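PDB 7COL: 5-ketofructose reductase from Gluconobacter sp., which probably catalyses the NADPH-dependent reduction of 5-ketofructose to fructose, with a fold of the shikimate dehydrogenase family. Local coordinates for residues A[91-96]-A[104-109]; A[184-189]-A[210-215]; A[221-226]-A[249-254]. All blocks are in the same frame, centred on the assembly; numbering follows the deposited sequence.

Contact 1: A[91-96]-A[104-109]; sequences AVNCVA and GHNTDG. With NDP (NADPH dihydro-nicotinamide-adenine-dinucleotide phosphate), chain C.
The carbonyl oxygen of His105 is gripped by two consecutive amides, Asn93 N and Cys94 N, each 3.0 Å away from His105 O. The first lies in the carbonyl plane and the second is tilted from it; two residues facing one in this way make a classic beta bulge at the open end of the 94-105 hairpin. His105 N in turn donates to Cys94 O at 2.6 Å, nearly in line with the carbonyl. The side chains of Asn93 and Thr107 cross at about a right angle, and the Asn93 amide meets Thr107 twice: its OD1 accepts from Thr107 N at 2.6 Å, while its ND2 donates to Thr107 OG1, also bonded to Gln255. With Asn106 CG anti to the backbone N (chi1 -163°), Asn106 ND2 gives Ala91 O a nearly straight bond of 2.7 Å from above the carbonyl plane, and its OD1 closes an Asx turn onto Asp108 N. Asp108, salt-bridged to Lys72, brings OD1 to 3.6 Å from C5N of the NADPH nicotinamide. Strand 64-67 flanks strand 94-98 in the mixed sheet of the substrate-binding domain; helix 248-264 touches the side chains of Cys94 and His105, and helix 84-89 those of Val92 and Asn106.

Contact 2: A[184-189]-A[210-215]; sequences KFSLPT and PVEMGS
A short, weakly bonded parallel pairing of 185-186 with 211-212, centred on Phe185 and Val211, lies in the cofactor-binding half of the protein, and past the paired residues the side chain of Ser215 carries the link between the segments on to Leu187. Phe185 sits between two bonds to the other strand: its N donates to Pro210 O at 2.9 Å, and its O accepts from Glu212 N at 2.6 Å. The CA of Val211 approaches the same Phe185 O in a CA-H...O contact. Where the chain turns into the 3-10 segment 213-215, Ser215 OG accepts from Leu187 N at 2.9 Å while donating to Glu212 O at 2.6 Å. The chi1 of 72° sets this hydroxyl between the backbone N and carbonyl carbon of Ser215; Leu187 CB lies against it, 3.2 Å from Ser215 OG. An alanine in place of Ser215 would remove the hydroxyl and would probably leave Leu187 N without its mate across the contact. One water, donating to both Leu187 O and Ser215 O, adds a second link at this end. Phe185 and Leu187 pack on Val128 of strand 126-130, whereas Val211 reaches both Leu130 of that strand and Phe234 of helix 233-241.

Contact 3: A[221-226]-A[249-254]; sequences VVADVI and LGMLVN. With NDP (NADPH dihydro-nicotinamide-adenine-dinucleotide phosphate), chain C.
Met251 gives up far more surface to this contact than any other residue, and its thioether reaches from helix 248-264 to the end of strand 221-224. Its CG stands anti to the carbonyl carbon (chi1 -66°) and the chain runs extended from there, which carries the methyl CE across to the strand backbone. There CE lies 3.3 Å from Asp224 O and 3.9 Å from the methyl CB of Ala223, while SD passes 4.1 Å from the CA of Val225. Phe112 of helix 110-119 touches both Met251 and Ala223, so this packing continues into a third element. In the Rossmann-type domain, strand 221-224 belongs to the parallel sheet, and the loop leaving its C-terminal end meets the cofactor, as is usual in such folds. Val225 stands in that loop. Its side chain points away from the helix and lies against the nicotinamide ribose, with CG2 3.1 Å from O4D of NADPH, while its carbonyl faces the carboxamide: N7N of NADPH donates to Val225 O at 2.8 Å, with an angle of 150° at the hydrogen. Met251 flanks the same carboxamide from the helix, its CB 3.8 Å from N7N of NADPH. The turn after the strand is shaped by Asp224, whose OD1 accepts from Ile226 N in an Asx turn and also from Asn196, and whose OD2 is bonded to Thr232.

Overall arrangement
Contacts 1 and 3 both reach the nicotinamide end of NADPH, contact 1 through Asp108 and contact 3 through Val225 and Met251. Their centres are about 17 Å apart and their nearest atoms about 6 Å. Helix 248-264 also relates them, since it carries Met251 of contact 3 and, in Gln255, a residue bonded to Thr107 of contact 1 and to NADPH. Contact 2 lies toward the other end of the cofactor, with the side chain of Pro210 about 5 Å from it. Its centre is about 20 Å from that of contact 3 and about 32 Å from that of contact 1, yet strand 211-212 leads on in sequence to strand 221-224.

Contact 1: A[91-96]-A[104-109]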
loop_
_atom_site.group_PDB
_atom_site.type_symbol
_atom_site.label_atom_id
_atom_site.label_comp_id
_atom_site.label_asym_id
_atom_site.label_seq_id
_atom_site.Cartn_x
_atom_site.Cartn_y
_atom_site.Cartn_z
ATOM N N ALA A 91 18.486 -13.473 -11.616
ATOM C CA ALA A 91 17.407 -13.269 -10.630
ATOM C C ALA A 91 17.354 -11.818 -10.166
ATOM O O ALA A 91 18.389 -11.151 -10.077
ATOM C CB ALA A 91 17.568 -14.214 -9.442
ATOM N N VAL A 92 16.139 -11.341 -9.884
ATOM C CA VAL A 92 15.894 -9.950 -9.510
ATOM C C VAL A 92 15.106 -9.912 -8.187
ATOM O O VAL A 92 14.128 -10.649 -8.027
ATOM C CB VAL A 92 15.154 -9.197 -10.654
ATOM C CG1 VAL A 92 14.285 -8.046 -10.153
ATOM C CG2 VAL A 92 16.134 -8.698 -11.704
ATOM N N ASN A 93 15.537 -9.057 -7.254
ATOM C CA ASN A 93 14.817 -8.880 -5.984
ATOM C C ASN A 93 14.441 -7.420 -5.675
ATOM O O ASN A 93 13.846 -7.133 -4.625
ATOM C CB ASN A 93 15.634 -9.452 -4.817
ATOM C CG ASN A 93 16.809 -8.583 -4.462
ATOM O OD1 ASN A 93 17.482 -8.078 -5.334
ATOM N ND2 ASN A 93 17.051 -8.396 -3.173
ATOM N N CYS A 94 14.820 -6.516 -6.579
ATOM C CA CYS A 94 14.611 -5.094 -6.397
ATOM C C CYS A 94 14.342 -4.472 -7.757
ATOM O O CYS A 94 15.197 -4.503 -8.629
ATOM C CB CYS A 94 15.828 -4.450 -5.713
ATOM S SG CYS A 94 15.624 -2.683 -5.474
ATOM N N VAL A 95 13.136 -3.943 -7.937
ATOM C CA VAL A 95 12.719 -3.384 -9.218
ATOM C C VAL A 95 12.415 -1.916 -8.976
ATOM O O VAL A 95 11.711 -1.571 -8.026
ATOM C CB VAL A 95 11.470 -4.112 -9.818
ATOM C CG1 VAL A 95 10.973 -3.430 -11.099
ATOM C CG2 VAL A 95 11.757 -5.581 -10.079
ATOM N N ALA A 96 12.981 -1.055 -9.812
ATOM C CA ALA A 96 12.617 0.350 -9.785
ATOM C C ALA A 96 11.688 0.619 -10.945
ATOM O O ALA A 96 11.873 0.077 -12.029
ATOM C CB ALA A 96 13.857 1.239 -9.847
ATOM N N GLY A 104 15.223 -4.145 -13.442
ATOM C CA GLY A 104 15.513 -5.188 -12.449
ATOM C C GLY A 104 16.894 -5.096 -11.835
ATOM O O GLY A 104 17.889 -5.041 -12.566
ATOM N N HIS A 105 16.951 -5.081 -10.495
ATOM C CA HIS A 105 18.215 -5.141 -9.753
ATOM C C HIS A 105 18.261 -6.365 -8.829
ATOM O O HIS A 105 17.226 -6.871 -8.386
ATOM C CB HIS A 105 18.448 -3.877 -8.910
ATOM C CG HIS A 105 18.361 -2.595 -9.676
ATOM N ND1 HIS A 105 19.478 -1.867 -10.030
ATOM C CD2 HIS A 105 17.294 -1.877 -10.105
ATOM C CE1 HIS A 105 19.105 -0.778 -10.676
ATOM N NE2 HIS A 105 17.785 -0.756 -10.727
ATOM N N ASN A 106 19.477 -6.826 -8.542
ATOM C CA ASN A 106 19.700 -7.809 -7.488
ATOM C C ASN A 106 20.555 -7.275 -6.306
ATOM O O ASN A 106 21.749 -7.032 -6.464
ATOM C CB ASN A 106 20.318 -9.075 -8.065
ATOM C CG ASN A 106 20.185 -10.254 -7.124
ATOM O OD1 ASN A 106 20.655 -10.211 -5.996
ATOM N ND2 ASN A 106 19.510 -11.300 -7.578
ATOM N N THR A 107 19.961 -7.168 -5.121
ATOM C CA THR A 107 20.689 -6.639 -3.953
ATOM C C THR A 107 21.183 -7.723 -2.987
ATOM O O THR A 107 21.839 -7.393 -2.010
ATOM C CB THR A 107 19.887 -5.568 -3.164
ATOM O OG1 THR A 107 18.728 -6.164 -2.581
ATOM C CG2 THR A 107 19.473 -4.395 -4.067
ATOM N N ASP A 108 20.883 -8.997 -3.278
ATOM C CA ASP A 108 21.226 -10.126 -2.393
ATOM C C ASP A 108 22.682 -10.207 -1.959
ATOM O O ASP A 108 22.964 -10.565 -0.808
ATOM C CB ASP A 108 20.788 -11.467 -2.983
ATOM C CG ASP A 108 19.358 -11.810 -2.642
ATOM O OD1 ASP A 108 18.899 -11.471 -1.520
ATOM O OD2 ASP A 108 18.692 -12.429 -3.495
ATOM N N GLY A 109 23.586 -9.852 -2.871
ATOM C CA GLY A 109 25.016 -9.750 -2.555
ATOM C C GLY A 109 25.543 -8.340 -2.318
ATOM O O GLY A 109 26.718 -8.176 -1.989
HETATM P PA NDP C . 19.995 -22.178 -0.671
HETATM O O1A NDP C . 19.030 -23.245 -0.198
HETATM O O2A NDP C . 19.876 -21.638 -2.078
HETATM O O5B NDP C . 21.500 -22.734 -0.477
HETATM C C5B NDP C . 21.884 -23.373 0.742
HETATM C C4B NDP C . 23.386 -23.623 0.724
HETATM O O4B NDP C . 23.816 -23.983 2.037
HETATM C C3B NDP C . 23.761 -24.790 -0.168
HETATM O O3B NDP C . 25.000 -24.499 -0.826
HETATM C C2B NDP C . 23.968 -25.946 0.792
HETATM O O2B NDP C . 24.852 -26.951 0.291
HETATM C C1B NDP C . 24.514 -25.235 2.013
HETATM N N9A NDP C . 24.280 -26.001 3.256
HETATM C C8A NDP C . 23.140 -26.003 3.985
HETATM N N7A NDP C . 23.252 -26.819 5.060
HETATM C C5A NDP C . 24.495 -27.342 5.033
HETATM C C6A NDP C . 25.290 -28.272 5.873
HETATM N N6A NDP C . 24.738 -28.811 6.985
HETATM N N1A NDP C . 26.567 -28.572 5.496
HETATM C C2A NDP C . 27.131 -28.041 4.394
HETATM N N3A NDP C . 26.467 -27.183 3.586
HETATM C C4A NDP C . 25.174 -26.801 3.844
HETATM O O3 NDP C . 19.978 -20.959 0.390
HETATM P PN NDP C . 20.371 -19.442 -0.019
HETATM O O1N NDP C . 19.166 -18.815 -0.697
HETATM O O2N NDP C . 21.701 -19.466 -0.724
HETATM O O5D NDP C . 20.555 -18.686 1.406
HETATM C C5D NDP C . 21.466 -19.137 2.411
HETATM C C4D NDP C . 21.279 -18.311 3.684
HETATM O O4D NDP C . 21.638 -16.947 3.446
HETATM C C3D NDP C . 19.838 -18.304 4.183
HETATM O O3D NDP C . 19.859 -18.704 5.555
HETATM C C2D NDP C . 19.339 -16.872 4.014
HETATM O O2D NDP C . 18.536 -16.472 5.127
HETATM C C1D NDP C . 20.626 -16.049 3.927
HETATM N N1N NDP C . 20.593 -14.810 3.117
HETATM C C2N NDP C . 20.937 -13.662 3.748
HETATM C C3N NDP C . 20.960 -12.423 3.086
HETATM C C7N NDP C . 21.342 -11.161 3.844
HETATM O O7N NDP C . 21.266 -10.056 3.296
HETATM N N7N NDP C . 21.759 -11.262 5.119
HETATM C C4N NDP C . 20.635 -12.403 1.717
HETATM C C5N NDP C . 20.294 -13.598 1.068
HETATM C C6N NDP C . 20.285 -14.798 1.793
HETATM P P2B NDP C . 24.362 -28.014 -0.821
HETATM O O1X NDP C . 24.474 -27.229 -2.107
HETATM O O2X NDP C . 25.362 -29.149 -0.714
HETATM O O3X NDP C . 22.950 -28.360 -0.415
HETATM O O HOH W 1 15.964 -11.057 -1.325
#

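Contact 2: A[184-189]-A[210-215]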
loop_
_atom_site.group_PDB
_atom_site.type_symbol
_atom_site.label_atom_id
_atom_site.label_comp_id
_atom_site.label_asym_id
_atom_site.label_seq_id
_atom_site.Cartn_x
_atom_site.Cartn_y
_atom_site.Cartn_z
ATOM N N LYS A 184 36.373 -31.298 7.476
ATOM C CA LYS A 184 36.747 -30.013 8.054
ATOM C C LYS A 184 37.549 -29.220 7.020
ATOM O O LYS A 184 38.593 -29.683 6.536
ATOM C CB LYS A 184 37.522 -30.218 9.361
ATOM C CG LYS A 184 37.264 -29.163 10.429
ATOM C CD LYS A 184 37.780 -29.623 11.786
ATOM C CE LYS A 184 37.187 -28.791 12.910
ATOM N NZ LYS A 184 37.863 -29.036 14.217
ATOM N N PHE A 185 37.033 -28.042 6.661
ATOM C CA PHE A 185 37.656 -27.200 5.647
ATOM C C PHE A 185 38.788 -26.352 6.227
ATOM O O PHE A 185 38.632 -25.702 7.255
ATOM C CB PHE A 185 36.610 -26.318 4.940
ATOM C CG PHE A 185 37.180 -25.422 3.865
ATOM C CD1 PHE A 185 37.460 -25.923 2.593
ATOM C CD2 PHE A 185 37.437 -24.068 4.127
ATOM C CE1 PHE A 185 37.986 -25.096 1.603
ATOM C CE2 PHE A 185 37.963 -23.236 3.138
ATOM C CZ PHE A 185 38.235 -23.754 1.876
ATOM N N SER A 186 39.924 -26.389 5.541
ATOM C CA SER A 186 41.083 -25.569 5.845
ATOM C C SER A 186 41.101 -24.426 4.834
ATOM O O SER A 186 40.987 -24.659 3.623
ATOM C CB SER A 186 42.364 -26.419 5.756
ATOM O OG SER A 186 43.506 -25.682 6.154
ATOM N N LEU A 187 41.207 -23.196 5.342
ATOM C CA LEU A 187 41.235 -21.999 4.514
ATOM C C LEU A 187 42.534 -21.962 3.719
ATOM O O LEU A 187 43.606 -22.018 4.328
ATOM C CB LEU A 187 41.109 -20.740 5.380
ATOM C CG LEU A 187 40.857 -19.378 4.712
ATOM C CD1 LEU A 187 39.420 -19.241 4.236
ATOM C CD2 LEU A 187 41.233 -18.227 5.641
ATOM N N PRO A 188 42.443 -21.897 2.363
ATOM C CA PRO A 188 43.639 -21.797 1.517
ATOM C C PRO A 188 44.497 -20.608 1.901
ATOM O O PRO A 188 43.982 -19.501 2.128
ATOM C CB PRO A 188 43.056 -21.624 0.102
ATOM C CG PRO A 188 41.773 -22.370 0.179
ATOM C CD PRO A 188 41.227 -22.018 1.537
ATOM N N THR A 189 45.802 -20.848 2.000
ATOM C CA THR A 189 46.750 -19.810 2.389
ATOM C C THR A 189 46.568 -18.539 1.569
ATOM O O THR A 189 46.302 -18.601 0.365
ATOM C CB THR A 189 48.216 -20.309 2.327
ATOM O OG1 THR A 189 49.052 -19.354 2.979
ATOM C CG2 THR A 189 48.699 -20.521 0.878
ATOM N N PRO A 210 31.627 -26.656 9.083
ATOM C CA PRO A 210 32.829 -27.459 9.372
ATOM C C PRO A 210 34.106 -26.841 8.776
ATOM O O PRO A 210 34.504 -27.133 7.643
ATOM C CB PRO A 210 32.501 -28.844 8.785
ATOM C CG PRO A 210 31.323 -28.643 7.886
ATOM C CD PRO A 210 30.585 -27.446 8.386
ATOM N N VAL A 211 34.716 -25.944 9.543
ATOM C CA VAL A 211 35.983 -25.330 9.130
ATOM C C VAL A 211 37.027 -25.373 10.250
ATOM O O VAL A 211 36.702 -25.198 11.429
ATOM C CB VAL A 211 35.829 -23.953 8.379
ATOM C CG1 VAL A 211 34.420 -23.360 8.471
ATOM C CG2 VAL A 211 36.903 -22.920 8.752
ATOM N N GLU A 212 38.266 -25.670 9.849
ATOM C CA GLU A 212 39.447 -25.523 10.688
ATOM C C GLU A 212 39.637 -24.038 10.949
ATOM O O GLU A 212 40.171 -23.312 10.109
ATOM C CB GLU A 212 40.675 -26.103 9.982
ATOM C CG GLU A 212 41.773 -26.555 10.929
ATOM C CD GLU A 212 43.176 -26.382 10.368
ATOM O OE1 GLU A 212 43.382 -26.590 9.149
ATOM O OE2 GLU A 212 44.084 -26.048 11.164
ATOM N N MET A 213 39.149 -23.588 12.105
ATOM C CA MET A 213 39.208 -22.176 12.478
ATOM C C MET A 213 40.644 -21.698 12.709
ATOM O O MET A 213 40.949 -20.531 12.505
ATOM C CB MET A 213 38.318 -21.885 13.695
ATOM C CG MET A 213 36.823 -22.124 13.455
ATOM S SD MET A 213 36.109 -21.173 12.102
ATOM C CE MET A 213 35.919 -19.578 12.903
ATOM N N GLY A 214 41.525 -22.622 13.089
ATOM C CA GLY A 214 42.962 -22.351 13.215
ATOM C C GLY A 214 43.648 -21.946 11.925
ATOM O O GLY A 214 44.726 -21.362 11.957
ATOM N N SER A 215 43.024 -22.248 10.787
ATOM C CA SER A 215 43.547 -21.822 9.485
ATOM C C SER A 215 43.404 -20.307 9.228
ATOM O O SER A 215 44.113 -19.766 8.394
ATOM C CB SER A 215 42.948 -22.658 8.338
ATOM O OG SER A 215 41.579 -22.343 8.099
HETATM O O HOH W 2 45.111 -20.351 5.914
#

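Contact 3: A[221-226]-A[249-254]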
loop_
_atom_site.group_PDB
_atom_site.type_symbol
_atom_site.label_atom_id
_atom_site.label_comp_id
_atom_site.label_asym_id
_atom_site.label_seq_id
_atom_site.Cartn_x
_atom_site.Cartn_y
_atom_site.Cartn_z
ATOM N N VAL A 221 39.189 -11.330 7.109
ATOM C CA VAL A 221 37.851 -10.788 7.346
ATOM C C VAL A 221 36.844 -11.934 7.218
ATOM O O VAL A 221 36.818 -12.644 6.201
ATOM C CB VAL A 221 37.514 -9.609 6.396
ATOM C CG1 VAL A 221 36.064 -9.161 6.563
ATOM C CG2 VAL A 221 38.439 -8.427 6.655
ATOM N N VAL A 222 36.039 -12.127 8.266
ATOM C CA VAL A 222 35.124 -13.266 8.332
ATOM C C VAL A 222 33.689 -12.740 8.355
ATOM O O VAL A 222 33.346 -11.927 9.204
ATOM C CB VAL A 222 35.448 -14.199 9.530
ATOM C CG1 VAL A 222 34.497 -15.390 9.579
ATOM C CG2 VAL A 222 36.877 -14.724 9.425
ATOM N N ALA A 223 32.877 -13.203 7.407
ATOM C CA ALA A 223 31.518 -12.677 7.187
ATOM C C ALA A 223 30.501 -13.809 7.147
ATOM O O ALA A 223 30.818 -14.925 6.740
ATOM C CB ALA A 223 31.463 -11.886 5.880
ATOM N N ASP A 224 29.267 -13.500 7.529
ATOM C CA ASP A 224 28.241 -14.501 7.621
ATOM C C ASP A 224 26.907 -13.911 7.165
ATOM O O ASP A 224 26.508 -12.844 7.623
ATOM C CB ASP A 224 28.139 -14.998 9.069
ATOM C CG ASP A 224 27.464 -16.339 9.177
ATOM O OD1 ASP A 224 26.512 -16.599 8.410
ATOM O OD2 ASP A 224 27.885 -17.147 10.030
ATOM N N VAL A 225 26.224 -14.637 6.280
ATOM C CA VAL A 225 24.971 -14.166 5.704
ATOM C C VAL A 225 23.802 -14.231 6.670
ATOM O O VAL A 225 22.825 -13.485 6.496
ATOM C CB VAL A 225 24.623 -14.871 4.361
ATOM C CG1 VAL A 225 25.666 -14.533 3.318
ATOM C CG2 VAL A 225 24.482 -16.379 4.512
ATOM N N ILE A 226 23.907 -15.100 7.690
ATOM C CA ILE A 226 22.791 -15.370 8.618
ATOM C C ILE A 226 22.323 -14.109 9.351
ATOM O O ILE A 226 23.102 -13.497 10.086
ATOM C CB ILE A 226 23.040 -16.593 9.556
ATOM C CG1 ILE A 226 22.570 -17.877 8.868
ATOM C CG2 ILE A 226 22.219 -16.514 10.846
ATOM C CD1 ILE A 226 23.591 -18.538 7.981
ATOM N N LEU A 249 22.800 -9.559 9.817
ATOM C CA LEU A 249 21.811 -8.502 10.182
ATOM C C LEU A 249 22.204 -7.172 9.538
ATOM O O LEU A 249 21.360 -6.508 8.938
ATOM C CB LEU A 249 21.639 -8.361 11.721
ATOM C CG LEU A 249 20.524 -7.484 12.335
ATOM C CD1 LEU A 249 20.118 -7.991 13.713
ATOM C CD2 LEU A 249 20.926 -6.013 12.422
ATOM N N GLY A 250 23.479 -6.794 9.657
ATOM C CA GLY A 250 24.015 -5.584 9.002
ATOM C C GLY A 250 23.845 -5.631 7.483
ATOM O O GLY A 250 23.536 -4.609 6.856
ATOM N N MET A 251 24.020 -6.829 6.912
ATOM C CA MET A 251 23.846 -7.076 5.471
ATOM C C MET A 251 22.418 -6.834 4.995
ATOM O O MET A 251 22.201 -6.266 3.927
ATOM C CB MET A 251 24.291 -8.492 5.118
ATOM C CG MET A 251 25.782 -8.690 5.328
ATOM S SD MET A 251 26.259 -10.358 4.912
ATOM C CE MET A 251 27.862 -10.489 5.689
ATOM N N LEU A 252 21.449 -7.262 5.797
ATOM C CA LEU A 252 20.031 -7.035 5.497
ATOM C C LEU A 252 19.667 -5.557 5.564
ATOM O O LEU A 252 18.944 -5.057 4.698
ATOM C CB LEU A 252 19.137 -7.827 6.448
ATOM C CG LEU A 252 17.909 -8.583 5.927
ATOM C CD1 LEU A 252 17.067 -9.016 7.121
ATOM C CD2 LEU A 252 17.051 -7.809 4.928
ATOM N N VAL A 253 20.181 -4.865 6.580
ATOM C CA VAL A 253 20.021 -3.413 6.699
ATOM C C VAL A 253 20.552 -2.717 5.445
ATOM O O VAL A 253 19.894 -1.825 4.913
ATOM C CB VAL A 253 20.701 -2.852 7.975
ATOM C CG1 VAL A 253 20.665 -1.330 8.002
ATOM C CG2 VAL A 253 20.023 -3.400 9.219
ATOM N N ASN A 254 21.732 -3.145 4.981
ATOM C CA ASN A 254 22.356 -2.552 3.809
ATOM C C ASN A 254 21.577 -2.791 2.521
ATOM O O ASN A 254 21.463 -1.866 1.714
ATOM C CB ASN A 254 23.807 -3.013 3.666
ATOM C CG ASN A 254 24.730 -2.349 4.665
ATOM O OD1 ASN A 254 24.476 -1.226 5.110
ATOM N ND2 ASN A 254 25.820 -3.036 5.018
HETATM P PA NDP C . 19.995 -22.178 -0.671
HETATM O O1A NDP C . 19.030 -23.245 -0.198
HETATM O O2A NDP C . 19.876 -21.638 -2.078
HETATM O O5B NDP C . 21.500 -22.734 -0.477
HETATM C C5B NDP C . 21.884 -23.373 0.742
HETATM C C4B NDP C . 23.386 -23.623 0.724
HETATM O O4B NDP C . 23.816 -23.983 2.037
HETATM C C3B NDP C . 23.761 -24.790 -0.168
HETATM O O3B NDP C . 25.000 -24.499 -0.826
HETATM C C2B NDP C . 23.968 -25.946 0.792
HETATM O O2B NDP C . 24.852 -26.951 0.291
HETATM C C1B NDP C . 24.514 -25.235 2.013
HETATM N N9A NDP C . 24.280 -26.001 3.256
HETATM C C8A NDP C . 23.140 -26.003 3.985
HETATM N N7A NDP C . 23.252 -26.819 5.060
HETATM C C5A NDP C . 24.495 -27.342 5.033
HETATM C C6A NDP C . 25.290 -28.272 5.873
HETATM N N6A NDP C . 24.738 -28.811 6.985
HETATM N N1A NDP C . 26.567 -28.572 5.496
HETATM C C2A NDP C . 27.131 -28.041 4.394
HETATM N N3A NDP C . 26.467 -27.183 3.586
HETATM C C4A NDP C . 25.174 -26.801 3.844
HETATM O O3 NDP C . 19.978 -20.959 0.390
HETATM P PN NDP C . 20.371 -19.442 -0.019
HETATM O O1N NDP C . 19.166 -18.815 -0.697
HETATM O O2N NDP C . 21.701 -19.466 -0.724
HETATM O O5D NDP C . 20.555 -18.686 1.406
HETATM C C5D NDP C . 21.466 -19.137 2.411
HETATM C C4D NDP C . 21.279 -18.311 3.684
HETATM O O4D NDP C . 21.638 -16.947 3.446
HETATM C C3D NDP C . 19.838 -18.304 4.183
HETATM O O3D NDP C . 19.859 -18.704 5.555
HETATM C C2D NDP C . 19.339 -16.872 4.014
HETATM O O2D NDP C . 18.536 -16.472 5.127
HETATM C C1D NDP C . 20.626 -16.049 3.927
HETATM N N1N NDP C . 20.593 -14.810 3.117
HETATM C C2N NDP C . 20.937 -13.662 3.748
HETATM C C3N NDP C . 20.960 -12.423 3.086
HETATM C C7N NDP C . 21.342 -11.161 3.844
HETATM O O7N NDP C . 21.266 -10.056 3.296
HETATM N N7N NDP C . 21.759 -11.262 5.119
HETATM C C4N NDP C . 20.635 -12.403 1.717
HETATM C C5N NDP C . 20.294 -13.598 1.068
HETATM C C6N NDP C . 20.285 -14.798 1.793
HETATM P P2B NDP C . 24.362 -28.014 -0.821
HETATM O O1X NDP C . 24.474 -27.229 -2.107
HETATM O O2X NDP C . 25.362 -29.149 -0.714
HETATM O O3X NDP C . 22.950 -28.360 -0.415
#